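Local coordinates for protein geranyltranstransferase (IspA) (Helicobacter pylori, PDB 3LLW) that probably acts as a magnesium-dependent prenyltransferase of the FPP/GGPP synthase family, joining isoprenoid diphosphates into longer chains, at residues S90-D95 with V121-A126. Numbering follows the deposited sequence.
Sequences SLIHDD and VLIGDA
With CG of H93 anti to its carbonyl carbon (chi1 -74°), the imidazole reaches across to helix 117-137, where it meets V121, G124 and D125. Its NE2 donates a hydrogen bond of 2.8 Å to V121 O, which lies 8° out of the ring plane; the N-H meets a lone pair in the carbonyl plane. That oxygen also accepts the helical bond from D125 N. Because G124 has no side chain, NE2 can come within 3.5 Å of G124 CA, obliquely to the ring. D125 OD1 sits at the ring edge, 3.2 Å from H93 CE1, its carboxylate turned 70° from the imidazole. The preceding residue, I92, has CG2 anti to its backbone N and directed at G124 N, while I92 CD1 touches I123 CG2 at 4.2 Å; M43 and L111 extend this apolar packing. Helical segments 90-94 and 121-126 run nearly antiparallel, their axes 8.5 Å apart at closest approach. H93 immediately precedes the family's first aspartate-rich motif, here DDxxxxD, whose D94 and D100 bind magnesium, although none is bound to this chain. D125 OD2 accepts a hydrogen bond from ND1 of H93 of the second subunit, and the reciprocal bond joins H93 to that subunit's D125. Both ring nitrogens are thus engaged, consistent with a protonated imidazole that would offset the close D125 carboxylates at the dimer interface.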
loop_
_atom_site.group_PDB
_atom_site.type_symbol
_atom_site.label_atom_id
_atom_site.label_comp_id
_atom_site.label_asym_id
_atom_site.label_seq_id
_atom_site.Cartn_x
_atom_site.Cartn_y
_atom_site.Cartn_z
ATOM N N SER A 90 5.775 -4.636 -7.648
ATOM C CA SER A 90 6.539 -3.773 -8.543
ATOM C C SER A 90 6.845 -4.469 -9.879
ATOM O O SER A 90 6.769 -3.840 -10.938
ATOM C CB SER A 90 7.811 -3.262 -7.880
ATOM O OG SER A 90 8.700 -4.327 -7.658
ATOM N N LEU A 91 7.154 -5.767 -9.827
ATOM C CA LEU A 91 7.427 -6.551 -11.043
ATOM C C LEU A 91 6.192 -6.740 -11.917
ATOM O O LEU A 91 6.290 -6.750 -13.152
ATOM C CB LEU A 91 8.055 -7.905 -10.698
ATOM C CG LEU A 91 9.401 -7.900 -9.967
ATOM C CD1 LEU A 91 9.857 -9.316 -9.622
ATOM C CD2 LEU A 91 10.470 -7.172 -10.780
ATOM N N ILE A 92 5.033 -6.872 -11.271
ATOM C CA ILE A 92 3.763 -7.031 -11.963
ATOM C C ILE A 92 3.469 -5.775 -12.771
ATOM O O ILE A 92 3.064 -5.837 -13.955
ATOM C CB ILE A 92 2.610 -7.339 -10.981
ATOM C CG1 ILE A 92 2.779 -8.746 -10.411
ATOM C CG2 ILE A 92 1.269 -7.295 -11.685
ATOM C CD1 ILE A 92 1.965 -9.002 -9.189
ATOM N N HIS A 93 3.712 -4.633 -12.141
ATOM C CA HIS A 93 3.481 -3.358 -12.809
ATOM C C HIS A 93 4.555 -3.022 -13.832
ATOM O O HIS A 93 4.238 -2.512 -14.906
ATOM C CB HIS A 93 3.218 -2.244 -11.790
ATOM C CG HIS A 93 1.856 -2.338 -11.174
ATOM N ND1 HIS A 93 1.277 -1.312 -10.468
ATOM C CD2 HIS A 93 0.933 -3.331 -11.216
ATOM C CE1 HIS A 93 0.072 -1.677 -10.069
ATOM N NE2 HIS A 93 -0.163 -2.896 -10.514
ATOM N N ASP A 94 5.804 -3.369 -13.534
ATOM C CA ASP A 94 6.883 -3.203 -14.507
ATOM C C ASP A 94 6.594 -3.952 -15.829
ATOM O O ASP A 94 6.954 -3.466 -16.892
ATOM C CB ASP A 94 8.208 -3.692 -13.931
ATOM C CG ASP A 94 9.382 -3.403 -14.845
ATOM O OD1 ASP A 94 9.621 -2.215 -15.161
ATOM O OD2 ASP A 94 10.066 -4.370 -15.250
ATOM N N ASP A 95 5.924 -5.104 -15.742
ATOM C CA ASP A 95 5.701 -5.999 -16.886
ATOM C C ASP A 95 4.587 -5.561 -17.827
ATOM O O ASP A 95 4.474 -6.095 -18.930
ATOM C CB ASP A 95 5.406 -7.418 -16.385
ATOM C CG ASP A 95 6.665 -8.186 -15.995
ATOM O OD1 ASP A 95 7.745 -7.938 -16.578
ATOM O OD2 ASP A 95 6.565 -9.064 -15.112
ATOM N N VAL A 121 -3.007 -4.945 -13.143
ATOM C CA VAL A 121 -2.952 -3.680 -12.400
ATOM C C VAL A 121 -3.490 -3.855 -10.986
ATOM O O VAL A 121 -2.833 -3.466 -9.992
ATOM C CB VAL A 121 -3.728 -2.534 -13.110
ATOM C CG1 VAL A 121 -3.731 -1.267 -12.246
ATOM C CG2 VAL A 121 -3.100 -2.225 -14.459
ATOM N N LEU A 122 -4.667 -4.479 -10.911
ATOM C CA LEU A 122 -5.382 -4.660 -9.654
ATOM C C LEU A 122 -4.716 -5.645 -8.704
ATOM O O LEU A 122 -4.696 -5.422 -7.487
ATOM C CB LEU A 122 -6.849 -5.034 -9.903
ATOM C CG LEU A 122 -7.699 -3.919 -10.506
ATOM C CD1 LEU A 122 -9.085 -4.443 -10.829
ATOM C CD2 LEU A 122 -7.753 -2.643 -9.604
ATOM N N ILE A 123 -4.159 -6.719 -9.250
ATOM C CA ILE A 123 -3.351 -7.635 -8.431
ATOM C C ILE A 123 -2.029 -7.051 -7.920
ATOM O O ILE A 123 -1.679 -7.277 -6.753
ATOM C CB ILE A 123 -3.245 -9.042 -9.037
ATOM C CG1 ILE A 123 -4.508 -9.802 -8.648
ATOM C CG2 ILE A 123 -2.059 -9.818 -8.487
ATOM C CD1 ILE A 123 -4.879 -10.829 -9.624
ATOM N N GLY A 124 -1.327 -6.268 -8.745
ATOM C CA GLY A 124 -0.198 -5.476 -8.221
ATOM C C GLY A 124 -0.633 -4.528 -7.099
ATOM O O GLY A 124 0.040 -4.399 -6.075
ATOM N N ASP A 125 -1.774 -3.871 -7.289
ATOM C CA ASP A 125 -2.368 -2.984 -6.287
ATOM C C ASP A 125 -2.666 -3.691 -4.973
ATOM O O ASP A 125 -2.351 -3.170 -3.898
ATOM C CB ASP A 125 -3.652 -2.352 -6.819
ATOM C CG ASP A 125 -3.395 -1.236 -7.802
ATOM O OD1 ASP A 125 -2.215 -0.881 -8.010
ATOM O OD2 ASP A 125 -4.384 -0.707 -8.366
ATOM N N ALA A 126 -3.272 -4.872 -5.072
ATOM C CA ALA A 126 -3.559 -5.706 -3.907
ATOM C C ALA A 126 -2.319 -6.201 -3.195
ATOM O O ALA A 126 -2.272 -6.217 -1.933
ATOM C CB ALA A 126 -4.449 -6.855 -4.270
#